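Local structure of suppressor of fused homolog (Drosophila melanogaster, 6LPH) at residues H71-S76 with E103-L108; T96-G101 with I184-G189; D154-R159 with Q171-A176. The protein probably binds and sequesters transcription factors in Hedgehog signalling, this chain being its N-terminal SUFU domain, here taken from a complex with the kinase Fused. All blocks are in the same frame, centred on the assembly; numbering follows the deposited sequence.

Contact 1: residues H71-S76 with E103-L108; sequences HWHYIS and ELTFRL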
loop_
_atom_site.group_PDB
_atom_site.type_symbol
_atom_site.label_atom_id
_atom_site.label_comp_id
_atom_site.label_asym_id
_atom_site.label_seq_id
_atom_site.Cartn_x
_atom_site.Cartn_y
_atom_site.Cartn_z
ATOM N N HIS A 71 6.638 -5.781 -10.022
ATOM C CA HIS A 71 6.379 -4.668 -9.132
ATOM C C HIS A 71 6.778 -4.978 -7.713
ATOM O O HIS A 71 7.123 -6.128 -7.372
ATOM C CB HIS A 71 4.916 -4.240 -9.232
ATOM C CG HIS A 71 3.913 -5.275 -8.725
ATOM N ND1 HIS A 71 3.386 -6.248 -9.521
ATOM C CD2 HIS A 71 3.290 -5.403 -7.494
ATOM C CE1 HIS A 71 2.501 -6.977 -8.816
ATOM N NE2 HIS A 71 2.455 -6.474 -7.566
ATOM N N TRP A 72 6.750 -3.929 -6.891
ATOM C CA TRP A 72 6.973 -4.025 -5.466
ATOM C C TRP A 72 5.638 -4.042 -4.755
ATOM O O TRP A 72 4.767 -3.235 -5.084
ATOM C CB TRP A 72 7.732 -2.793 -5.037
ATOM C CG TRP A 72 9.050 -2.583 -5.751
ATOM C CD1 TRP A 72 9.410 -1.532 -6.600
ATOM C CD2 TRP A 72 10.230 -3.419 -5.662
ATOM N NE1 TRP A 72 10.728 -1.663 -7.024
ATOM C CE2 TRP A 72 11.268 -2.776 -6.503
ATOM C CE3 TRP A 72 10.538 -4.589 -5.003
ATOM C CZ2 TRP A 72 12.524 -3.323 -6.653
ATOM C CZ3 TRP A 72 11.827 -5.130 -5.176
ATOM C CH2 TRP A 72 12.783 -4.506 -5.963
ATOM N N HIS A 73 5.449 -4.943 -3.784
ATOM C CA HIS A 73 4.137 -5.093 -3.081
ATOM C C HIS A 73 4.351 -4.771 -1.601
ATOM O O HIS A 73 5.203 -5.406 -0.930
ATOM C CB HIS A 73 3.647 -6.508 -3.276
ATOM C CG HIS A 73 2.255 -6.796 -2.748
ATOM N ND1 HIS A 73 1.830 -8.067 -2.533
ATOM C CD2 HIS A 73 1.184 -5.966 -2.411
ATOM C CE1 HIS A 73 0.551 -8.066 -2.088
ATOM N NE2 HIS A 73 0.135 -6.789 -2.029
ATOM N N TYR A 74 3.649 -3.749 -1.113
ATOM C CA TYR A 74 3.790 -3.289 0.267
ATOM C C TYR A 74 2.571 -3.698 1.084
ATOM O O TYR A 74 1.456 -3.566 0.590
ATOM C CB TYR A 74 3.858 -1.767 0.282
ATOM C CG TYR A 74 5.073 -1.283 -0.499
ATOM C CD1 TYR A 74 5.031 -1.164 -1.887
ATOM C CD2 TYR A 74 6.267 -1.019 0.156
ATOM C CE1 TYR A 74 6.173 -0.693 -2.611
ATOM C CE2 TYR A 74 7.410 -0.533 -0.557
ATOM C CZ TYR A 74 7.338 -0.412 -1.949
ATOM O OH TYR A 74 8.436 0.005 -2.678
ATOM N N ILE A 75 2.785 -4.183 2.314
ATOM C CA ILE A 75 1.635 -4.589 3.212
ATOM C C ILE A 75 1.843 -4.025 4.616
ATOM O O ILE A 75 2.911 -4.229 5.203
ATOM C CB ILE A 75 1.404 -6.114 3.263
ATOM C CG1 ILE A 75 1.243 -6.692 1.858
ATOM C CG2 ILE A 75 0.134 -6.446 4.108
ATOM C CD1 ILE A 75 2.508 -7.300 1.314
ATOM N N SER A 76 0.847 -3.288 5.142
ATOM C CA SER A 76 0.970 -2.643 6.465
ATOM C C SER A 76 0.523 -3.557 7.586
ATOM O O SER A 76 -0.289 -4.485 7.374
ATOM C CB SER A 76 0.098 -1.364 6.538
ATOM O OG SER A 76 -1.304 -1.690 6.705
ATOM N N GLU A 103 -6.019 -3.761 6.501
ATOM C CA GLU A 103 -4.663 -3.230 6.372
ATOM C C GLU A 103 -4.527 -2.664 4.979
ATOM O O GLU A 103 -5.311 -2.996 4.081
ATOM C CB GLU A 103 -3.552 -4.283 6.638
ATOM C CG GLU A 103 -3.530 -4.823 8.095
ATOM C CD GLU A 103 -3.007 -3.845 9.140
ATOM O OE1 GLU A 103 -2.575 -2.685 8.812
ATOM O OE2 GLU A 103 -2.981 -4.264 10.324
ATOM N N LEU A 104 -3.522 -1.793 4.816
ATOM C CA LEU A 104 -3.245 -1.183 3.540
ATOM C C LEU A 104 -2.247 -2.009 2.723
ATOM O O LEU A 104 -1.257 -2.533 3.280
ATOM C CB LEU A 104 -2.615 0.191 3.759
ATOM C CG LEU A 104 -3.542 1.201 4.477
ATOM C CD1 LEU A 104 -2.774 2.461 4.852
ATOM C CD2 LEU A 104 -4.751 1.545 3.601
ATOM N N THR A 105 -2.504 -2.127 1.417
ATOM C CA THR A 105 -1.488 -2.625 0.494
ATOM C C THR A 105 -1.223 -1.627 -0.653
ATOM O O THR A 105 -2.016 -0.698 -0.886
ATOM C CB THR A 105 -1.782 -4.035 -0.057
ATOM O OG1 THR A 105 -2.749 -3.953 -1.100
ATOM C CG2 THR A 105 -2.329 -5.000 1.063
ATOM N N PHE A 106 -0.111 -1.814 -1.354
ATOM C CA PHE A 106 0.203 -0.914 -2.467
ATOM C C PHE A 106 1.075 -1.699 -3.447
ATOM O O PHE A 106 1.910 -2.510 -3.026
ATOM C CB PHE A 106 0.904 0.319 -1.916
ATOM C CG PHE A 106 1.317 1.353 -2.965
ATOM C CD1 PHE A 106 0.364 1.959 -3.806
ATOM C CD2 PHE A 106 2.640 1.766 -3.053
ATOM C CE1 PHE A 106 0.715 2.939 -4.729
ATOM C CE2 PHE A 106 3.016 2.783 -3.977
ATOM C CZ PHE A 106 2.054 3.348 -4.824
ATOM N N ARG A 107 0.802 -1.540 -4.740
ATOM C CA ARG A 107 1.609 -2.210 -5.778
ATOM C C ARG A 107 2.294 -1.161 -6.626
ATOM O O ARG A 107 1.645 -0.312 -7.271
ATOM C CB ARG A 107 0.776 -3.138 -6.632
ATOM C CG ARG A 107 0.189 -4.309 -5.793
ATOM C CD ARG A 107 -0.625 -5.253 -6.644
ATOM N NE ARG A 107 -1.289 -6.266 -5.810
ATOM C CZ ARG A 107 -0.711 -7.401 -5.402
ATOM N NH1 ARG A 107 0.553 -7.703 -5.793
ATOM N NH2 ARG A 107 -1.398 -8.274 -4.651
ATOM N N LEU A 108 3.606 -1.214 -6.632
ATOM C CA LEU A 108 4.372 -0.141 -7.288
ATOM C C LEU A 108 5.234 -0.659 -8.457
ATOM O O LEU A 108 6.141 -1.471 -8.259
ATOM C CB LEU A 108 5.204 0.589 -6.247
ATOM C CG LEU A 108 6.233 1.601 -6.816
ATOM C CD1 LEU A 108 5.533 2.762 -7.503
ATOM C CD2 LEU A 108 7.150 2.096 -5.690
#
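In the middle of the mixed sheet of the SUFU domain, strand 71-76 runs antiparallel to 103-108, and Trp-72 pairs with Leu-108, Tyr-74 with Phe-106 through reciprocal backbone hydrogen bonds. On the face carrying His-71, His-73 and Arg-107, the arginine is the organising residue. Its chain is extended from CG to NE, which carries the guanidinium across to the histidines. Arg-107 NH1 donates to His-71 NE2 at 2.9 Å, lying in the imidazole plane; ring and guanidinium stand 78° apart. His-71 ND1 bonds to Pro-69 O, so both ring nitrogens have partners. The same guanidinium lies flat on His-73, centres 3.6 Å apart and planes at 25°, while Ile-75 CD1 closes the other face of that ring. The Asp-178 carboxylate, in a salt bridge with Arg-107, probably balances its buried charge; Asp-178 and Tyr-29, bonded to His-73 NE2 and ND1, fix that ring's rotation. A flat cation suits a place where it must both donate at its rim and stack.

The face with Trp-72, Tyr-74, Phe-106 and Leu-108 is mostly aromatic and aliphatic. Tyr-74 CD1 lies 4.0 Å from Phe-106 CD2, and the tyrosine hydroxyl bonds to Pro-129 O.

At the far end Ser-76 OG stands between its backbone N and carbonyl carbon (chi1 76°), where it donates to Glu-103 OE1 (2.7 Å), on the anti side, and accepts from Leu-104 N (2.9 Å). Glu-103 OE2 bonds to Ser-80 OG and Gly-78 N.

This is a central antiparallel pair of the SUFU sheet, with helix 131-146 on the aromatic face and strand 172-186 meeting the other.

Contact 2: residues T96-G101 with I184-G189; sequences TRSGMG and IDTPTG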
loop_
_atom_site.group_PDB
_atom_site.type_symbol
_atom_site.label_atom_id
_atom_site.label_comp_id
_atom_site.label_asym_id
_atom_site.label_seq_id
_atom_site.Cartn_x
_atom_site.Cartn_y
_atom_site.Cartn_z
ATOM N N THR A 96 -17.138 -7.603 14.799
ATOM C CA THR A 96 -16.490 -8.702 14.082
ATOM C C THR A 96 -15.122 -8.307 13.453
ATOM O O THR A 96 -14.283 -9.165 13.194
ATOM C CB THR A 96 -17.463 -9.258 13.020
ATOM O OG1 THR A 96 -18.589 -9.865 13.678
ATOM C CG2 THR A 96 -16.802 -10.293 12.211
ATOM N N ARG A 97 -14.917 -7.019 13.228
ATOM C CA ARG A 97 -13.661 -6.506 12.637
ATOM C C ARG A 97 -12.434 -6.614 13.560
ATOM O O ARG A 97 -12.552 -6.525 14.786
ATOM C CB ARG A 97 -13.830 -5.033 12.287
ATOM C CG ARG A 97 -14.934 -4.718 11.299
ATOM C CD ARG A 97 -14.846 -3.273 10.853
ATOM N NE ARG A 97 -14.150 -2.475 11.850
ATOM C CZ ARG A 97 -14.743 -1.766 12.803
ATOM N NH1 ARG A 97 -16.078 -1.731 12.897
ATOM N NH2 ARG A 97 -13.986 -1.088 13.666
ATOM N N SER A 98 -11.244 -6.739 12.973
ATOM C CA SER A 98 -10.015 -6.692 13.759
ATOM C C SER A 98 -9.533 -5.239 13.712
ATOM O O SER A 98 -9.138 -4.777 12.650
ATOM C CB SER A 98 -8.953 -7.620 13.138
ATOM O OG SER A 98 -7.719 -7.518 13.822
ATOM N N GLY A 99 -9.594 -4.514 14.830
ATOM C CA GLY A 99 -9.191 -3.096 14.852
ATOM C C GLY A 99 -10.065 -2.334 13.885
ATOM O O GLY A 99 -11.291 -2.488 13.919
ATOM N N MET A 100 -9.446 -1.543 13.005
ATOM C CA MET A 100 -10.217 -0.874 11.949
ATOM C C MET A 100 -10.759 -1.838 10.884
ATOM O O MET A 100 -11.611 -1.458 10.093
ATOM C CB MET A 100 -9.427 0.289 11.311
ATOM C CG MET A 100 -9.090 1.369 12.332
ATOM S SD MET A 100 -8.734 2.961 11.560
ATOM C CE MET A 100 -10.402 3.614 11.351
ATOM N N GLY A 101 -10.287 -3.081 10.872
ATOM C CA GLY A 101 -10.898 -4.118 10.027
ATOM C C GLY A 101 -10.227 -4.264 8.668
ATOM O O GLY A 101 -10.726 -4.985 7.777
ATOM N N ILE A 184 -9.425 -11.834 5.042
ATOM C CA ILE A 184 -9.223 -13.026 5.863
ATOM C C ILE A 184 -9.843 -12.868 7.252
ATOM O O ILE A 184 -10.092 -11.735 7.721
ATOM C CB ILE A 184 -7.731 -13.372 6.052
ATOM C CG1 ILE A 184 -7.024 -12.304 6.925
ATOM C CG2 ILE A 184 -7.009 -13.524 4.699
ATOM C CD1 ILE A 184 -5.560 -12.618 7.206
ATOM N N ASP A 185 -10.064 -14.003 7.910
ATOM C CA ASP A 185 -10.495 -14.016 9.293
ATOM C C ASP A 185 -9.222 -14.250 10.086
ATOM O O ASP A 185 -8.287 -14.894 9.589
ATOM C CB ASP A 185 -11.468 -15.175 9.538
ATOM C CG ASP A 185 -12.156 -15.089 10.894
ATOM O OD1 ASP A 185 -12.174 -13.989 11.486
ATOM O OD2 ASP A 185 -12.702 -16.115 11.373
ATOM N N THR A 186 -9.161 -13.711 11.301
ATOM C CA THR A 186 -8.005 -13.931 12.169
ATOM C C THR A 186 -8.500 -14.133 13.574
ATOM O O THR A 186 -9.670 -13.868 13.841
ATOM C CB THR A 186 -7.010 -12.726 12.161
ATOM O OG1 THR A 186 -7.475 -11.684 13.034
ATOM C CG2 THR A 186 -6.789 -12.161 10.738
ATOM N N PRO A 187 -7.625 -14.631 14.480
ATOM C CA PRO A 187 -8.039 -14.732 15.875
ATOM C C PRO A 187 -8.588 -13.423 16.432
ATOM O O PRO A 187 -9.478 -13.470 17.289
ATOM C CB PRO A 187 -6.751 -15.124 16.593
ATOM C CG PRO A 187 -5.984 -15.896 15.566
ATOM C CD PRO A 187 -6.344 -15.316 14.236
ATOM N N THR A 188 -8.088 -12.269 15.963
ATOM C CA THR A 188 -8.608 -10.991 16.491
ATOM C C THR A 188 -9.724 -10.360 15.632
ATOM O O THR A 188 -10.148 -9.245 15.896
ATOM C CB THR A 188 -7.503 -9.943 16.776
ATOM O OG1 THR A 188 -6.785 -9.665 15.568
ATOM C CG2 THR A 188 -6.525 -10.435 17.871
ATOM N N GLY A 189 -10.218 -11.061 14.619
ATOM C CA GLY A 189 -11.278 -10.480 13.811
ATOM C C GLY A 189 -10.974 -10.497 12.337
ATOM O O GLY A 189 -9.960 -11.045 11.921
HETATM O O HOH W 1 -5.970 -9.391 12.773
#
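Van der Waals packing brings the two turns together at Ser-98 and Gly-189, whose CA atoms are 4.0 Å apart. Ser-98 CB sits 3.6 Å from Gly-189 C, and Thr-96 O approaches Gly-189 CA to 3.3 Å. Having no CB, Gly-189 lets the backbone of 96-98 close in, and it takes a positive phi (127°) that other residues rarely adopt.

Weakly polar contact adds a CA-H...O approach from Ser-98 CA to Thr-188 O, 3.3 Å long.

The hydroxyls of Ser-98, Thr-186 and Thr-188 gather round one water. Ser-98 OG, turned anti to its own nitrogen (chi1 176°), is carried to 2.9 Å from Thr-188 OG1. Water 1 bonds to Ser-98 OG and donates to Thr-186 OG1, joining the two turns. Asp-81 supplies the backbone partners from a loop: its N bonds to Ser-98 OG, its O to Thr-188 OG1. Serine and threonine suit such a place because one small oxygen can both give and accept.

Hydrogen bonds inside each segment set the shapes that meet. The type II' turn from Ser-98 to Gly-101 is closed by Gly-101 N to Ser-98 O, and Arg-97 NH2 reaches Gly-99 O at 3.0 Å, bracing the turn from outside the contact. Across from it, the type I turn from Thr-186 to Gly-189 is the hairpin turn linking strand 172-186 to its antiparallel neighbour 189-199. There Thr-186 OG1 donates to Gly-189 O at 2.8 Å.

The chemistry implies a junction bridged by the water and the Asp-81 backbone, which bind those hydroxyls, with each turn holding its own form through internal bonds.

Contact 3: residues D154-R159 with Q171-A176; sequences DNIPWR and QNLLVA
Ile-156 O accepts twice, from Leu-173 N at 3.1 Å across the contact and, weakly, from Trp-158 N of its own segment at 2.8 Å. Leu-173 O takes the N-H of Ile-156 at 2.8 Å in a nearly straight bond (170° at the hydrogen), though the donor is tilted 32° from the carbonyl plane. Val-175 N donates to Asp-154 O at 2.9 Å. The three cross-strand bonds add the short strand 155-156, antiparallel, to the border of the sheet.

Branched and apolar side chains suit the face turned to helix 131-146. Ile-156 CB and Leu-173 CB meet at 4.0 Å, and Leu-173 CD1 lies 4.3 Å from Trp-158 CG. Trp-158 CG stands anti to its nitrogen (chi1 -155°), which turns the indole to the helix, where Leu-135, Ala-138 and Ile-139 touch it. On the reverse face Leu-174 CD2 packs on Asn-155 CB at 3.4 Å, with Leu-204 of helix 201-219 beside the asparagine.

Past the pair, the inverse gamma turn centred on Pro-157 bends the chain out of strand geometry; Trp-158 CB then rests 3.4 Å from Gln-171 O. The chemistry implies an edge strand held by three backbone bonds together with apolar packing.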
loop_
_atom_site.group_PDB
_atom_site.type_symbol
_atom_site.label_atom_id
_atom_site.label_comp_id
_atom_site.label_asym_id
_atom_site.label_seq_id
_atom_site.Cartn_x
_atom_site.Cartn_y
_atom_site.Cartn_z
ATOM N N ASP A 154 -13.726 3.256 -2.533
ATOM C CA ASP A 154 -13.542 4.581 -1.928
ATOM C C ASP A 154 -12.467 5.344 -2.689
ATOM O O ASP A 154 -11.629 4.742 -3.416
ATOM C CB ASP A 154 -13.122 4.510 -0.439
ATOM C CG ASP A 154 -14.277 4.182 0.499
ATOM O OD1 ASP A 154 -14.032 3.969 1.717
ATOM O OD2 ASP A 154 -15.431 4.118 0.034
ATOM N N ASN A 155 -12.486 6.656 -2.524
ATOM C CA ASN A 155 -11.398 7.481 -3.056
ATOM C C ASN A 155 -10.798 8.273 -1.904
ATOM O O ASN A 155 -11.474 8.545 -0.919
ATOM C CB ASN A 155 -11.908 8.418 -4.179
ATOM C CG ASN A 155 -12.937 9.442 -3.695
ATOM O OD1 ASN A 155 -14.165 9.226 -3.769
ATOM N ND2 ASN A 155 -12.448 10.560 -3.204
ATOM N N ILE A 156 -9.539 8.666 -2.040
ATOM C CA ILE A 156 -8.927 9.526 -1.058
ATOM C C ILE A 156 -8.364 10.734 -1.818
ATOM O O ILE A 156 -7.399 10.579 -2.588
ATOM C CB ILE A 156 -7.803 8.829 -0.259
ATOM C CG1 ILE A 156 -8.307 7.511 0.362
ATOM C CG2 ILE A 156 -7.241 9.815 0.776
ATOM C CD1 ILE A 156 -7.239 6.620 0.993
ATOM N N PRO A 157 -8.964 11.922 -1.614
ATOM C CA PRO A 157 -8.484 13.110 -2.334
ATOM C C PRO A 157 -7.240 13.655 -1.642
ATOM O O PRO A 157 -7.294 14.689 -0.957
ATOM C CB PRO A 157 -9.654 14.092 -2.246
ATOM C CG PRO A 157 -10.434 13.685 -1.041
ATOM C CD PRO A 157 -10.162 12.209 -0.794
ATOM N N TRP A 158 -6.142 12.921 -1.841
ATOM C CA TRP A 158 -4.827 13.182 -1.243
ATOM C C TRP A 158 -4.238 14.497 -1.663
ATOM O O TRP A 158 -3.588 15.196 -0.866
ATOM C CB TRP A 158 -3.887 12.056 -1.655
ATOM C CG TRP A 158 -2.744 11.834 -0.701
ATOM C CD1 TRP A 158 -1.385 11.884 -0.985
ATOM C CD2 TRP A 158 -2.822 11.482 0.717
ATOM N NE1 TRP A 158 -0.638 11.582 0.121
ATOM C CE2 TRP A 158 -1.428 11.350 1.182
ATOM C CE3 TRP A 158 -3.866 11.265 1.624
ATOM C CZ2 TRP A 158 -1.114 11.028 2.507
ATOM C CZ3 TRP A 158 -3.534 10.939 2.956
ATOM C CH2 TRP A 158 -2.198 10.818 3.382
ATOM N N ARG A 159 -4.464 14.843 -2.924
ATOM C CA ARG A 159 -4.011 16.125 -3.507
ATOM C C ARG A 159 -2.514 16.396 -3.420
ATOM O O ARG A 159 -2.114 17.530 -3.192
ATOM C CB ARG A 159 -4.778 17.341 -2.911
ATOM C CG ARG A 159 -6.291 17.258 -3.049
ATOM C CD ARG A 159 -6.712 17.180 -4.504
ATOM N NE ARG A 159 -8.150 17.306 -4.624
ATOM C CZ ARG A 159 -8.838 17.177 -5.755
ATOM N NH1 ARG A 159 -8.224 16.864 -6.902
ATOM N NH2 ARG A 159 -10.158 17.305 -5.719
ATOM N N GLN A 171 -1.608 11.917 -7.884
ATOM C CA GLN A 171 -1.767 12.756 -6.677
ATOM C C GLN A 171 -2.904 12.351 -5.777
ATOM O O GLN A 171 -3.174 13.055 -4.797
ATOM C CB GLN A 171 -2.217 14.178 -7.015
ATOM C CG GLN A 171 -1.753 14.779 -8.291
ATOM C CD GLN A 171 -0.381 15.224 -8.094
ATOM O OE1 GLN A 171 0.467 14.393 -7.850
ATOM N NE2 GLN A 171 -0.143 16.533 -8.132
ATOM N N ASN A 172 -3.621 11.295 -6.136
ATOM C CA ASN A 172 -4.830 10.901 -5.416
ATOM C C ASN A 172 -4.923 9.407 -5.459
ATOM O O ASN A 172 -4.127 8.748 -6.165
ATOM C CB ASN A 172 -6.073 11.551 -6.071
ATOM C CG ASN A 172 -6.035 13.080 -6.015
ATOM O OD1 ASN A 172 -5.754 13.745 -7.023
ATOM N ND2 ASN A 172 -6.297 13.636 -4.862
ATOM N N LEU A 173 -5.865 8.847 -4.685
ATOM C CA LEU A 173 -5.893 7.416 -4.467
ATOM C C LEU A 173 -7.275 6.888 -4.638
ATOM O O LEU A 173 -8.231 7.561 -4.273
ATOM C CB LEU A 173 -5.476 7.077 -3.017
ATOM C CG LEU A 173 -4.085 7.636 -2.695
ATOM C CD1 LEU A 173 -3.872 7.713 -1.200
ATOM C CD2 LEU A 173 -3.036 6.784 -3.411
ATOM N N LEU A 174 -7.389 5.680 -5.187
ATOM C CA LEU A 174 -8.649 4.896 -5.061
ATOM C C LEU A 174 -8.317 3.688 -4.257
ATOM O O LEU A 174 -7.143 3.349 -4.144
ATOM C CB LEU A 174 -9.250 4.454 -6.418
ATOM C CG LEU A 174 -9.547 5.578 -7.414
ATOM C CD1 LEU A 174 -10.218 5.058 -8.705
ATOM C CD2 LEU A 174 -10.410 6.623 -6.713
ATOM N N VAL A 175 -9.357 3.032 -3.713
ATOM C CA VAL A 175 -9.204 1.847 -2.868
ATOM C C VAL A 175 -9.845 0.624 -3.529
ATOM O O VAL A 175 -11.022 0.633 -3.881
ATOM C CB VAL A 175 -9.804 2.050 -1.456
ATOM C CG1 VAL A 175 -9.591 0.803 -0.578
ATOM C CG2 VAL A 175 -9.187 3.280 -0.795
ATOM N N ALA A 176 -9.031 -0.411 -3.733
ATOM C CA ALA A 176 -9.486 -1.658 -4.344
ATOM C C ALA A 176 -9.224 -2.805 -3.390
ATOM O O ALA A 176 -8.457 -2.653 -2.425
ATOM C CB ALA A 176 -8.763 -1.894 -5.681
#

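Overall arrangement
All three contacts belong to one mixed sheet. Contact 1 lies near its middle, about 5 Å from the centre of the chain, whereas contact 3 adds the outermost strand 155-156 and contact 2 joins turns about 18 Å from that centre. Strand 97-109 serves contacts 1 and 2, whose centres are 19 Å apart; strand 172-186 serves contacts 2 and 3, 24 Å apart between centres. Contacts 1 and 3 do not touch, their nearest atoms being about 6 Å apart, yet helix 131-146 packs against both, and Ile-139 meets Leu-104 as well as Leu-173. Along the chain, contact 3 forms between the two segments of contact 2.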